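Local atomic coordinates of Rio2 kinase (PDB entry 4GYI), a protein that probably transfers phosphate from ATP to serine and threonine residues of proteins, and works as an ATPase in maturation of the pre-40S ribosomal subunit. Residues Glu15-Leu20 against Asp83-His88; Ile238-Asp243 against Ile250-Ile255; Ser264-Asn269 against Asp302-Val307; Ala159-Phe164 against Ile181-His186. All coordinates share one frame; numbering follows the deposited sequence.

Contact 1: residues Glu15-Leu20 against Asp83-His88; sequences EDWRVL and DYLALH
Helix segments 15-20 and 83-88, meeting through Trp17, Leu20, Leu85 and His88, cross at -120°, their axes 11.0 Å apart at closest. The His88 imidazole lies flat over the five-membered ring of Trp17, the planes only 15° apart, and His88 ND1 comes within 3.3 Å of Trp17 CE2. With CG anti to the backbone N (chi1 -164°), His88 reaches back across the indole, and its CB sits over the six-membered ring, 3.9 Å from the centroid, as a CH-pi contact. The far end of the indole reaches Tyr84, CH2 meeting CB at 3.9 Å; the Tyr84 hydroxyl is taken up by the backbone O of Asp5. Next to the stack Leu20 CD2 packs on Leu85 CG at 3.8 Å, and both leucines also rest on Leu77. Replacing the tryptophan by an alanine would probably leave His88 without its stacking partner and open a gap beside Tyr84. Both helices belong to the N-terminal helix-turn-helix domain of Rio2, where helix 14-26 packs on helix 51-60, and Leu20 and Leu85 on strand 75-77, consistent with the winged-helix fold of this family.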
loop_
_atom_site.group_PDB
_atom_site.type_symbol
_atom_site.label_atom_id
_atom_site.label_comp_id
_atom_site.label_asym_id
_atom_site.label_seq_id
_atom_site.Cartn_x
_atom_site.Cartn_y
_atom_site.Cartn_z
ATOM N N GLU A 15 -22.972 -0.031 -18.644
ATOM C CA GLU A 15 -21.998 -0.025 -19.733
ATOM C C GLU A 15 -21.010 1.155 -19.697
ATOM O O GLU A 15 -20.140 1.258 -20.552
ATOM C CB GLU A 15 -22.649 -0.202 -21.113
ATOM C CG GLU A 15 -22.548 -1.648 -21.639
ATOM C CD GLU A 15 -22.071 -1.743 -23.090
ATOM O OE1 GLU A 15 -21.840 -2.877 -23.574
ATOM O OE2 GLU A 15 -21.926 -0.691 -23.751
ATOM N N ASP A 16 -21.122 2.037 -18.713
ATOM C CA ASP A 16 -20.016 2.966 -18.487
ATOM C C ASP A 16 -18.893 2.183 -17.834
ATOM O O ASP A 16 -17.715 2.336 -18.181
ATOM C CB ASP A 16 -20.420 4.142 -17.612
ATOM C CG ASP A 16 -21.256 5.153 -18.356
ATOM O OD1 ASP A 16 -21.207 5.151 -19.601
ATOM O OD2 ASP A 16 -21.963 5.942 -17.697
ATOM N N TRP A 17 -19.273 1.325 -16.896
ATOM C CA TRP A 17 -18.326 0.425 -16.254
ATOM C C TRP A 17 -17.691 -0.569 -17.230
ATOM O O TRP A 17 -16.485 -0.806 -17.195
ATOM C CB TRP A 17 -18.992 -0.287 -15.081
ATOM C CG TRP A 17 -19.229 0.649 -13.936
ATOM C CD1 TRP A 17 -20.421 1.152 -13.517
ATOM C CD2 TRP A 17 -18.225 1.248 -13.109
ATOM N NE1 TRP A 17 -20.228 2.001 -12.453
ATOM C CE2 TRP A 17 -18.887 2.073 -12.181
ATOM C CE3 TRP A 17 -16.827 1.147 -13.051
ATOM C CZ2 TRP A 17 -18.199 2.795 -11.201
ATOM C CZ3 TRP A 17 -16.145 1.863 -12.077
ATOM C CH2 TRP A 17 -16.830 2.674 -11.167
ATOM N N ARG A 18 -18.506 -1.126 -18.113
ATOM C CA ARG A 18 -18.051 -2.114 -19.079
ATOM C C ARG A 18 -17.011 -1.540 -20.050
ATOM O O ARG A 18 -16.039 -2.204 -20.396
ATOM C CB ARG A 18 -19.258 -2.662 -19.843
ATOM C CG ARG A 18 -18.969 -3.914 -20.638
ATOM C CD ARG A 18 -20.231 -4.464 -21.317
ATOM N NE ARG A 18 -19.974 -5.784 -21.885
ATOM C CZ ARG A 18 -20.125 -6.920 -21.211
ATOM N NH1 ARG A 18 -20.555 -6.888 -19.955
ATOM N NH2 ARG A 18 -19.858 -8.085 -21.792
ATOM N N VAL A 19 -17.228 -0.303 -20.484
ATOM C CA VAL A 19 -16.295 0.391 -21.365
ATOM C C VAL A 19 -15.012 0.785 -20.616
ATOM O O VAL A 19 -13.903 0.611 -21.133
ATOM C CB VAL A 19 -16.962 1.631 -22.008
ATOM C CG1 VAL A 19 -15.956 2.450 -22.795
ATOM C CG2 VAL A 19 -18.092 1.195 -22.917
ATOM N N LEU A 20 -15.168 1.307 -19.400
ATOM C CA LEU A 20 -14.026 1.587 -18.549
ATOM C C LEU A 20 -13.191 0.320 -18.368
ATOM O O LEU A 20 -11.974 0.340 -18.538
ATOM C CB LEU A 20 -14.470 2.146 -17.188
ATOM C CG LEU A 20 -13.343 2.706 -16.322
ATOM C CD1 LEU A 20 -12.585 3.777 -17.105
ATOM C CD2 LEU A 20 -13.862 3.271 -14.956
ATOM N N ASP A 83 -8.516 3.920 -9.983
ATOM C CA ASP A 83 -9.153 4.120 -8.666
ATOM C C ASP A 83 -10.615 3.652 -8.715
ATOM O O ASP A 83 -11.042 2.800 -7.928
ATOM C CB ASP A 83 -9.142 5.615 -8.270
ATOM C CG ASP A 83 -7.734 6.172 -8.017
ATOM O OD1 ASP A 83 -6.757 5.388 -7.972
ATOM O OD2 ASP A 83 -7.613 7.412 -7.839
ATOM N N TYR A 84 -11.368 4.206 -9.669
ATOM C CA TYR A 84 -12.791 3.877 -9.810
ATOM C C TYR A 84 -12.995 2.382 -10.029
ATOM O O TYR A 84 -13.844 1.770 -9.389
ATOM C CB TYR A 84 -13.432 4.657 -10.960
ATOM C CG TYR A 84 -14.011 6.000 -10.570
ATOM C CD1 TYR A 84 -15.281 6.383 -10.999
ATOM C CD2 TYR A 84 -13.290 6.890 -9.787
ATOM C CE1 TYR A 84 -15.810 7.619 -10.664
ATOM C CE2 TYR A 84 -13.815 8.124 -9.439
ATOM C CZ TYR A 84 -15.070 8.483 -9.882
ATOM O OH TYR A 84 -15.582 9.711 -9.535
ATOM N N LEU A 85 -12.198 1.799 -10.923
ATOM C CA LEU A 85 -12.278 0.365 -11.180
ATOM C C LEU A 85 -12.004 -0.444 -9.920
ATOM O O LEU A 85 -12.693 -1.420 -9.657
ATOM C CB LEU A 85 -11.310 -0.048 -12.287
ATOM C CG LEU A 85 -11.759 0.331 -13.692
ATOM C CD1 LEU A 85 -10.631 0.131 -14.683
ATOM C CD2 LEU A 85 -12.991 -0.485 -14.093
ATOM N N ALA A 86 -10.999 -0.036 -9.147
ATOM C CA ALA A 86 -10.711 -0.706 -7.881
ATOM C C ALA A 86 -11.895 -0.625 -6.926
ATOM O O ALA A 86 -12.272 -1.614 -6.326
ATOM C CB ALA A 86 -9.463 -0.110 -7.221
ATOM N N LEU A 87 -12.459 0.568 -6.767
ATOM C CA LEU A 87 -13.597 0.761 -5.869
ATOM C C LEU A 87 -14.798 -0.081 -6.284
ATOM O O LEU A 87 -15.482 -0.662 -5.447
ATOM C CB LEU A 87 -14.013 2.230 -5.817
ATOM C CG LEU A 87 -13.266 3.129 -4.836
ATOM C CD1 LEU A 87 -13.655 4.581 -5.059
ATOM C CD2 LEU A 87 -13.569 2.699 -3.407
ATOM N N HIS A 88 -15.043 -0.131 -7.587
ATOM C CA HIS A 88 -16.146 -0.899 -8.147
ATOM C C HIS A 88 -16.013 -2.376 -7.778
ATOM O O HIS A 88 -16.982 -3.038 -7.385
ATOM C CB HIS A 88 -16.148 -0.734 -9.663
ATOM C CG HIS A 88 -17.425 -1.155 -10.309
ATOM N ND1 HIS A 88 -18.614 -0.485 -10.109
ATOM C CD2 HIS A 88 -17.704 -2.183 -11.141
ATOM C CE1 HIS A 88 -19.570 -1.079 -10.797
ATOM N NE2 HIS A 88 -19.045 -2.111 -11.433
#

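Contact 2: residues Ile238-Asp243 against Ile250-Ile255; sequences IREEKD and ITLTPI
The Arg239 guanidinium has the Ile255 methyl CD1 over one face, displaced toward the rim, with NH2 to CD1 at 3.7 Å. The Arg239 side chain bends at chi3 (-42°), and NH1 makes a salt bridge with Asp194, while NE has a long one to Glu241 OE2. Segments 238-243 and 250-255 form an antiparallel hairpin in regular register. Arg239 and Thr253 are a hydrogen-bonded pair, Arg239 N reaching Thr253 O at 2.7 Å and Thr253 N returning to Arg239 O. Glu241 and Thr251 repeat the pattern, with Thr251 N bonded to Glu241 O at 2.9 Å. A water between these pairs donates to the carbonyl oxygens of Arg239 and Thr251 and lies 2.6 Å from Thr253 OG1. The sheet face of Ile238 is apolar at its root: CG2 packs on Leu252 CB at 3.8 Å and CD1 on Pro254 CB at 4.1 Å. Cutting Ile238 back to an alanine removes both branches, and Leu252 and Pro254 would probably lose their apolar partner across the strands. Farther out, Lys242 CG and Ile250 CD1 lie side by side, 3.8 Å apart. Helix 207-223 covers the buried root through Leu210 on Ile238 and Leu214 on Pro254. Strand 196-197 pairs with 236-242 on the edge away from 250-256, making 236-242 the middle strand, and the Ile255 side chain lies about 4 Å (nearest atoms) from that of Val193, an ADP-binding residue.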
loop_
_atom_site.group_PDB
_atom_site.type_symbol
_atom_site.label_atom_id
_atom_site.label_comp_id
_atom_site.label_asym_id
_atom_site.label_seq_id
_atom_site.Cartn_x
_atom_site.Cartn_y
_atom_site.Cartn_z
ATOM N N ILE A 238 0.539 2.842 18.098
ATOM C CA ILE A 238 0.529 2.486 19.498
ATOM C C ILE A 238 -0.906 2.384 19.970
ATOM O O ILE A 238 -1.631 3.375 19.949
ATOM C CB ILE A 238 1.239 3.552 20.345
ATOM C CG1 ILE A 238 2.696 3.722 19.896
ATOM C CG2 ILE A 238 1.200 3.159 21.817
ATOM C CD1 ILE A 238 3.487 2.446 19.975
ATOM N N ARG A 239 -1.335 1.185 20.356
ATOM C CA ARG A 239 -2.643 1.048 20.989
ATOM C C ARG A 239 -2.463 1.343 22.468
ATOM O O ARG A 239 -1.572 0.783 23.105
ATOM C CB ARG A 239 -3.219 -0.360 20.813
ATOM C CG ARG A 239 -4.743 -0.371 20.763
ATOM C CD ARG A 239 -5.364 -1.729 21.074
ATOM N NE ARG A 239 -4.670 -2.855 20.451
ATOM C CZ ARG A 239 -4.970 -3.363 19.257
ATOM N NH1 ARG A 239 -5.954 -2.845 18.534
ATOM N NH2 ARG A 239 -4.280 -4.390 18.780
ATOM N N GLU A 240 -3.289 2.234 23.010
ATOM C CA GLU A 240 -3.214 2.586 24.424
ATOM C C GLU A 240 -4.376 1.957 25.185
ATOM O O GLU A 240 -5.520 2.013 24.734
ATOM C CB GLU A 240 -3.263 4.101 24.604
ATOM C CG GLU A 240 -2.272 4.887 23.760
ATOM C CD GLU A 240 -2.418 6.400 23.938
ATOM O OE1 GLU A 240 -3.177 6.825 24.844
ATOM O OE2 GLU A 240 -1.771 7.159 23.175
ATOM N N GLU A 241 -4.090 1.361 26.336
ATOM C CA GLU A 241 -5.150 0.782 27.162
ATOM C C GLU A 241 -4.968 1.104 28.638
ATOM O O GLU A 241 -3.887 0.908 29.205
ATOM C CB GLU A 241 -5.233 -0.734 26.969
ATOM C CG GLU A 241 -5.671 -1.162 25.571
ATOM C CD GLU A 241 -5.215 -2.566 25.228
ATOM O OE1 GLU A 241 -4.833 -3.307 26.159
ATOM O OE2 GLU A 241 -5.227 -2.925 24.031
ATOM N N LYS A 242 -6.027 1.612 29.260
ATOM C CA LYS A 242 -5.993 1.822 30.694
ATOM C C LYS A 242 -6.046 0.472 31.398
ATOM O O LYS A 242 -6.821 -0.417 31.023
ATOM C CB LYS A 242 -7.141 2.718 31.158
ATOM C CG LYS A 242 -7.071 4.148 30.644
ATOM C CD LYS A 242 -7.668 5.119 31.660
ATOM C CE LYS A 242 -8.172 6.397 31.003
ATOM N NZ LYS A 242 -9.401 6.161 30.190
ATOM N N ASP A 243 -5.215 0.326 32.419
ATOM C CA ASP A 243 -5.130 -0.914 33.169
ATOM C C ASP A 243 -6.351 -1.118 34.062
ATOM O O ASP A 243 -6.871 -0.164 34.649
ATOM C CB ASP A 243 -3.862 -0.935 34.020
ATOM C CG ASP A 243 -3.668 -2.259 34.724
ATOM O OD1 ASP A 243 -3.617 -3.293 34.023
ATOM O OD2 ASP A 243 -3.592 -2.269 35.973
ATOM N N ILE A 250 -0.925 3.224 31.731
ATOM C CA ILE A 250 -1.397 2.951 30.391
ATOM C C ILE A 250 -0.471 1.908 29.805
ATOM O O ILE A 250 0.741 2.108 29.771
ATOM C CB ILE A 250 -1.335 4.238 29.541
ATOM C CG1 ILE A 250 -1.946 5.412 30.324
ATOM C CG2 ILE A 250 -2.005 4.053 28.186
ATOM C CD1 ILE A 250 -3.432 5.283 30.590
ATOM N N THR A 251 -1.026 0.781 29.371
ATOM C CA THR A 251 -0.229 -0.203 28.649
ATOM C C THR A 251 -0.223 0.156 27.172
ATOM O O THR A 251 -1.255 0.522 26.595
ATOM C CB THR A 251 -0.735 -1.646 28.844
ATOM O OG1 THR A 251 -2.000 -1.808 28.194
ATOM C CG2 THR A 251 -0.882 -1.964 30.317
ATOM N N LEU A 252 0.955 0.063 26.569
ATOM C CA LEU A 252 1.140 0.474 25.186
ATOM C C LEU A 252 1.504 -0.728 24.333
ATOM O O LEU A 252 2.422 -1.473 24.643
ATOM C CB LEU A 252 2.217 1.555 25.086
ATOM C CG LEU A 252 2.068 2.780 25.990
ATOM C CD1 LEU A 252 3.278 3.689 25.865
ATOM C CD2 LEU A 252 0.801 3.541 25.671
ATOM N N THR A 253 0.765 -0.900 23.253
ATOM C CA THR A 253 0.888 -2.059 22.407
ATOM C C THR A 253 1.173 -1.582 20.995
ATOM O O THR A 253 0.353 -0.879 20.397
ATOM C CB THR A 253 -0.427 -2.834 22.412
ATOM O OG1 THR A 253 -0.681 -3.310 23.737
ATOM C CG2 THR A 253 -0.360 -4.003 21.458
ATOM N N PRO A 254 2.354 -1.934 20.463
ATOM C CA PRO A 254 2.697 -1.458 19.121
ATOM C C PRO A 254 2.110 -2.354 18.042
ATOM O O PRO A 254 2.035 -3.577 18.205
ATOM C CB PRO A 254 4.224 -1.521 19.110
ATOM C CG PRO A 254 4.531 -2.646 20.051
ATOM C CD PRO A 254 3.492 -2.593 21.125
ATOM N N ILE A 255 1.687 -1.726 16.954
ATOM C CA ILE A 255 1.164 -2.413 15.785
ATOM C C ILE A 255 1.971 -1.905 14.597
ATOM O O ILE A 255 2.251 -0.716 14.494
ATOM C CB ILE A 255 -0.345 -2.120 15.585
ATOM C CG1 ILE A 255 -1.165 -2.808 16.677
ATOM C CG2 ILE A 255 -0.823 -2.654 14.266
ATOM C CD1 ILE A 255 -1.836 -1.852 17.634
HETATM O O HOH W 1 -2.119 -1.424 24.789
#

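Contact 3: residues Ser264-Asn269 against Asp302-Val307; sequences SMDHPN and DAKKTV
Met265 is bent at chi2 (-79°) and again at chi3 (-64°), and this hook brings its methyl CE onto the backbone of Lys304, 3.6 Å from CA. The same methyl lies 4.1 Å from Ala303 CB and 4.4 Å from Val307 CG1. Lys304 does the reverse: with CG anti to the backbone N (chi1 -164°) and the chain extended beyond, its aliphatic arm runs back over the loop, CE coming to 3.9 Å from Asp266 OD1. The ammonium stops just beyond salt-bridge range of that carboxylate, whose other oxygen, OD2, pairs with Arg314. The contact packs the loop between strand 263-264 and helix 270-289, in the C-lobe of the kinase domain, against helix 300-304 and the residues after it. The loop is shaped from within by a type I turn from Ser264 to His267, reinforced by an ST turn in which Asp266 N donates to Ser264 OG at 2.8 Å. Farther on, Asn269 N reaches His267 ND1 in the plane of the imidazole at 2.8 Å, which probably helps to fix the rotation of that ring; the ring also meets Tyr273 edge-to-face. In residues 302-307, Ala303 O is gripped twice, by Thr306 N and by Thr306 OG1, both from the same face of the carbonyl. Met265 also packs on Ala222 of helix 207-223, and its carbonyl O accepts from the Tyr300 hydroxyl.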
loop_
_atom_site.group_PDB
_atom_site.type_symbol
_atom_site.label_atom_id
_atom_site.label_comp_id
_atom_site.label_asym_id
_atom_site.label_seq_id
_atom_site.Cartn_x
_atom_site.Cartn_y
_atom_site.Cartn_z
ATOM N N SER A 264 13.670 -9.763 2.370
ATOM C CA SER A 264 14.081 -10.984 3.036
ATOM C C SER A 264 15.404 -10.800 3.758
ATOM O O SER A 264 16.244 -10.009 3.332
ATOM C CB SER A 264 14.218 -12.105 2.011
ATOM O OG SER A 264 15.134 -13.063 2.468
ATOM N N MET A 265 15.613 -11.554 4.834
ATOM C CA MET A 265 16.906 -11.526 5.517
ATOM C C MET A 265 18.027 -12.020 4.604
ATOM O O MET A 265 19.204 -11.867 4.921
ATOM C CB MET A 265 16.879 -12.358 6.806
ATOM C CG MET A 265 16.150 -11.708 7.961
ATOM S SD MET A 265 17.099 -10.436 8.827
ATOM C CE MET A 265 18.447 -11.458 9.465
ATOM N N ASP A 266 17.655 -12.618 3.475
ATOM C CA ASP A 266 18.624 -13.096 2.489
ATOM C C ASP A 266 18.952 -12.052 1.421
ATOM O O ASP A 266 19.653 -12.360 0.462
ATOM C CB ASP A 266 18.098 -14.354 1.788
ATOM C CG ASP A 266 18.183 -15.587 2.662
ATOM O OD1 ASP A 266 19.149 -15.700 3.446
ATOM O OD2 ASP A 266 17.282 -16.444 2.559
ATOM N N HIS A 267 18.427 -10.837 1.569
ATOM C CA HIS A 267 18.647 -9.796 0.571
ATOM C C HIS A 267 20.105 -9.400 0.610
ATOM O O HIS A 267 20.686 -9.335 1.689
ATOM C CB HIS A 267 17.776 -8.587 0.871
ATOM C CG HIS A 267 17.796 -7.541 -0.201
ATOM N ND1 HIS A 267 18.899 -6.753 -0.448
ATOM C CD2 HIS A 267 16.837 -7.129 -1.066
ATOM C CE1 HIS A 267 18.632 -5.925 -1.442
ATOM N NE2 HIS A 267 17.387 -6.128 -1.830
ATOM N N PRO A 268 20.712 -9.157 -0.566
ATOM C CA PRO A 268 22.135 -8.807 -0.635
ATOM C C PRO A 268 22.484 -7.637 0.284
ATOM O O PRO A 268 23.574 -7.601 0.848
ATOM C CB PRO A 268 22.320 -8.403 -2.100
ATOM C CG PRO A 268 21.305 -9.195 -2.830
ATOM C CD PRO A 268 20.115 -9.295 -1.908
ATOM N N ASN A 269 21.554 -6.703 0.449
ATOM C CA ASN A 269 21.760 -5.571 1.345
ATOM C C ASN A 269 21.102 -5.741 2.707
ATOM O O ASN A 269 20.797 -4.742 3.349
ATOM C CB ASN A 269 21.194 -4.288 0.729
ATOM C CG ASN A 269 22.062 -3.725 -0.359
ATOM O OD1 ASN A 269 23.288 -3.722 -0.252
ATOM N ND2 ASN A 269 21.430 -3.230 -1.422
ATOM N N ASP A 302 24.079 -11.402 14.473
ATOM C CA ASP A 302 23.347 -12.129 15.505
ATOM C C ASP A 302 22.026 -12.607 14.928
ATOM O O ASP A 302 21.754 -13.801 14.892
ATOM C CB ASP A 302 23.041 -11.240 16.715
ATOM C CG ASP A 302 24.274 -10.593 17.302
ATOM O OD1 ASP A 302 24.127 -9.485 17.877
ATOM O OD2 ASP A 302 25.373 -11.187 17.195
ATOM N N ALA A 303 21.206 -11.652 14.486
ATOM C CA ALA A 303 19.864 -11.939 13.973
ATOM C C ALA A 303 19.824 -13.041 12.902
ATOM O O ALA A 303 18.971 -13.927 12.960
ATOM C CB ALA A 303 19.205 -10.657 13.447
ATOM N N LYS A 304 20.744 -12.991 11.937
ATOM C CA LYS A 304 20.713 -13.944 10.834
ATOM C C LYS A 304 20.859 -15.399 11.285
ATOM O O LYS A 304 20.354 -16.304 10.630
ATOM C CB LYS A 304 21.756 -13.613 9.760
ATOM C CG LYS A 304 21.475 -14.341 8.449
ATOM C CD LYS A 304 22.414 -13.957 7.322
ATOM C CE LYS A 304 21.860 -14.466 5.995
ATOM N NZ LYS A 304 22.706 -14.098 4.829
ATOM N N LYS A 305 21.542 -15.620 12.404
ATOM C CA LYS A 305 21.713 -16.973 12.933
ATOM C C LYS A 305 20.376 -17.592 13.360
ATOM O O LYS A 305 20.257 -18.812 13.497
ATOM C CB LYS A 305 22.687 -16.974 14.121
ATOM C CG LYS A 305 24.114 -16.547 13.787
ATOM C CD LYS A 305 24.804 -17.522 12.834
ATOM C CE LYS A 305 24.998 -18.901 13.469
ATOM N NZ LYS A 305 25.792 -19.837 12.607
ATOM N N THR A 306 19.371 -16.740 13.552
ATOM C CA THR A 306 18.110 -17.147 14.159
ATOM C C THR A 306 17.022 -17.510 13.142
ATOM O O THR A 306 15.939 -17.966 13.511
ATOM C CB THR A 306 17.602 -16.035 15.090
ATOM O OG1 THR A 306 18.726 -15.415 15.723
ATOM C CG2 THR A 306 16.675 -16.599 16.157
ATOM N N VAL A 307 17.305 -17.315 11.861
ATOM C CA VAL A 307 16.321 -17.625 10.833
ATOM C C VAL A 307 16.610 -18.972 10.179
ATOM O O VAL A 307 17.764 -19.282 9.870
ATOM C CB VAL A 307 16.244 -16.490 9.775
ATOM C CG1 VAL A 307 17.519 -15.703 9.752
ATOM C CG2 VAL A 307 15.926 -17.029 8.385
#

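Contact 4: residues Ala159-Phe164 against Ile181-His186; sequences AAIKEF and IAQSRH. With EDO (1,2-ethanediol), chain E.
Gln183 places its CB over one face of the Phe164 ring, 3.7 Å from the centroid and 15° off the normal, a CH-pi contact. CG follows at 3.9 Å from Phe164 CB. There the chain bends (chi2 -85°) and carries the amide across Ile161, whose CG1 lies 3.8 Å from Gln183 OE1. At the tip NE2 donates to O2 of an ethanediol, probably from the crystallisation liquor, at 3.2 Å, and the same hydroxyl donates back to OE1. The amide and phenyl planes stand 58° apart. These side chains pack helix 149-172 on 180-184, an edge strand of the five-stranded N-lobe sheet; the helix corresponds to helix C of protein kinases, its Glu163 forming a salt bridge with Lys125, an ADP-binding residue. Around the Phe164 ring, Ile181 N approaches the edge and Ala182 O comes obliquely to 3.3 Å from CE1. Ile181 and Ala182 both face Val189 in a classic beta bulge. One turn earlier in the helix, Ala160 CB presses on the turn after the strand, 3.3 Å from Arg185 O. Arg185 forms a salt bridge with Glu24, and His186 NE2 is hydrogen-bonded to Asp83 OD1.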
loop_
_atom_site.group_PDB
_atom_site.type_symbol
_atom_site.label_atom_id
_atom_site.label_comp_id
_atom_site.label_asym_id
_atom_site.label_seq_id
_atom_site.Cartn_x
_atom_site.Cartn_y
_atom_site.Cartn_z
ATOM N N ALA A 159 2.948 -3.168 -5.779
ATOM C CA ALA A 159 3.120 -2.730 -4.403
ATOM C C ALA A 159 1.976 -3.255 -3.543
ATOM O O ALA A 159 2.214 -3.773 -2.465
ATOM C CB ALA A 159 3.188 -1.201 -4.327
ATOM N N ALA A 160 0.741 -3.129 -4.030
ATOM C CA ALA A 160 -0.449 -3.561 -3.281
ATOM C C ALA A 160 -0.485 -5.081 -3.120
ATOM O O ALA A 160 -0.790 -5.576 -2.051
ATOM C CB ALA A 160 -1.747 -3.070 -3.971
ATOM N N ILE A 161 -0.169 -5.806 -4.189
ATOM C CA ILE A 161 -0.132 -7.255 -4.145
ATOM C C ILE A 161 0.891 -7.751 -3.135
ATOM O O ILE A 161 0.601 -8.641 -2.321
ATOM C CB ILE A 161 0.178 -7.844 -5.530
ATOM C CG1 ILE A 161 -1.034 -7.680 -6.444
ATOM C CG2 ILE A 161 0.534 -9.331 -5.425
ATOM C CD1 ILE A 161 -0.773 -8.100 -7.865
ATOM N N LYS A 162 2.084 -7.161 -3.177
ATOM C CA LYS A 162 3.144 -7.502 -2.238
ATOM C C LYS A 162 2.747 -7.242 -0.791
ATOM O O LYS A 162 2.880 -8.123 0.069
ATOM C CB LYS A 162 4.432 -6.732 -2.560
ATOM C CG LYS A 162 5.565 -7.020 -1.564
ATOM C CD LYS A 162 6.950 -6.698 -2.148
ATOM C CE LYS A 162 7.995 -6.557 -1.045
ATOM N NZ LYS A 162 9.304 -6.045 -1.533
ATOM N N GLU A 163 2.273 -6.031 -0.523
ATOM C CA GLU A 163 1.921 -5.646 0.847
ATOM C C GLU A 163 0.820 -6.543 1.406
ATOM O O GLU A 163 0.830 -6.915 2.583
ATOM C CB GLU A 163 1.528 -4.154 0.931
ATOM C CG GLU A 163 0.913 -3.726 2.294
ATOM C CD GLU A 163 0.807 -2.200 2.486
ATOM O OE1 GLU A 163 0.402 -1.492 1.544
ATOM O OE2 GLU A 163 1.125 -1.695 3.589
ATOM N N PHE A 164 -0.128 -6.899 0.550
ATOM C CA PHE A 164 -1.253 -7.685 0.995
ATOM C C PHE A 164 -0.775 -9.095 1.350
ATOM O O PHE A 164 -1.183 -9.663 2.365
ATOM C CB PHE A 164 -2.342 -7.698 -0.080
ATOM C CG PHE A 164 -3.628 -8.363 0.353
ATOM C CD1 PHE A 164 -4.563 -7.669 1.105
ATOM C CD2 PHE A 164 -3.917 -9.669 -0.028
ATOM C CE1 PHE A 164 -5.765 -8.271 1.489
ATOM C CE2 PHE A 164 -5.110 -10.276 0.355
ATOM C CZ PHE A 164 -6.030 -9.574 1.121
ATOM N N ILE A 181 -8.080 -7.516 4.418
ATOM C CA ILE A 181 -9.439 -7.934 4.060
ATOM C C ILE A 181 -9.630 -8.223 2.572
ATOM O O ILE A 181 -10.231 -9.219 2.214
ATOM C CB ILE A 181 -10.485 -6.914 4.533
ATOM C CG1 ILE A 181 -10.432 -6.783 6.062
ATOM C CG2 ILE A 181 -11.878 -7.323 4.073
ATOM C CD1 ILE A 181 -11.169 -5.571 6.596
ATOM N N ALA A 182 -9.125 -7.358 1.702
ATOM C CA ALA A 182 -9.266 -7.601 0.272
ATOM C C ALA A 182 -8.214 -6.818 -0.467
ATOM O O ALA A 182 -7.614 -5.915 0.094
ATOM C CB ALA A 182 -10.647 -7.200 -0.202
ATOM N N GLN A 183 -7.996 -7.147 -1.732
ATOM C CA GLN A 183 -6.990 -6.434 -2.509
ATOM C C GLN A 183 -7.460 -6.338 -3.946
ATOM O O GLN A 183 -7.879 -7.334 -4.528
ATOM C CB GLN A 183 -5.635 -7.158 -2.417
ATOM C CG GLN A 183 -4.483 -6.442 -3.115
ATOM C CD GLN A 183 -4.396 -6.764 -4.598
ATOM O OE1 GLN A 183 -4.503 -7.921 -4.997
ATOM N NE2 GLN A 183 -4.219 -5.736 -5.421
ATOM N N SER A 184 -7.415 -5.149 -4.529
ATOM C CA SER A 184 -7.726 -5.041 -5.949
ATOM C C SER A 184 -6.816 -4.036 -6.624
ATOM O O SER A 184 -6.725 -2.894 -6.187
ATOM C CB SER A 184 -9.186 -4.661 -6.169
ATOM O OG SER A 184 -9.461 -4.502 -7.558
ATOM N N ARG A 185 -6.129 -4.465 -7.681
ATOM C CA ARG A 185 -5.235 -3.576 -8.414
ATOM C C ARG A 185 -4.203 -2.916 -7.472
ATOM O O ARG A 185 -3.432 -3.611 -6.801
ATOM C CB ARG A 185 -6.053 -2.544 -9.203
ATOM C CG ARG A 185 -6.946 -3.181 -10.243
ATOM C CD ARG A 185 -8.086 -2.260 -10.623
ATOM N NE ARG A 185 -8.903 -2.772 -11.725
ATOM C CZ ARG A 185 -10.036 -3.457 -11.568
ATOM N NH1 ARG A 185 -10.493 -3.744 -10.356
ATOM N NH2 ARG A 185 -10.703 -3.856 -12.623
ATOM N N HIS A 186 -4.222 -1.588 -7.388
ATOM C CA HIS A 186 -3.280 -0.857 -6.533
ATOM C C HIS A 186 -3.811 -0.577 -5.116
ATOM O O HIS A 186 -3.297 0.302 -4.411
ATOM C CB HIS A 186 -2.872 0.467 -7.191
ATOM C CG HIS A 186 -4.024 1.387 -7.499
ATOM N ND1 HIS A 186 -5.239 0.938 -7.975
ATOM C CD2 HIS A 186 -4.128 2.735 -7.429
ATOM C CE1 HIS A 186 -6.042 1.967 -8.182
ATOM N NE2 HIS A 186 -5.398 3.069 -7.849
HETATM C C1 EDO E . -6.030 -6.731 -10.202
HETATM O O1 EDO E . -4.687 -6.548 -10.687
HETATM C C2 EDO E . -6.018 -7.469 -8.868
HETATM O O2 EDO E . -4.775 -7.246 -8.184
#

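How the contacts relate
The chain order is contacts 1, 4, 2, 3, each closing before the next opens. Contact 1 lies in the N-terminal helix-turn-helix domain; the other three lie in the kinase part, contact 4 in the N-lobe and contacts 2 and 3 in the C-lobe. Contacts 1 and 4, with centres 18 Å apart, do touch: a probable hydrogen bond of 2.7 Å from His186 NE2 to Asp83 OD1 ties the two domains together. Contacts 2 and 3 are centred 30 Å apart, both beside helix 207-223. Centre to centre, contact 1 is about 41 and 43 Å from these. The side chains of Ile181 (contact 4) and Ile255 (contact 2) lie about 9 and 7 Å from the bound ADP.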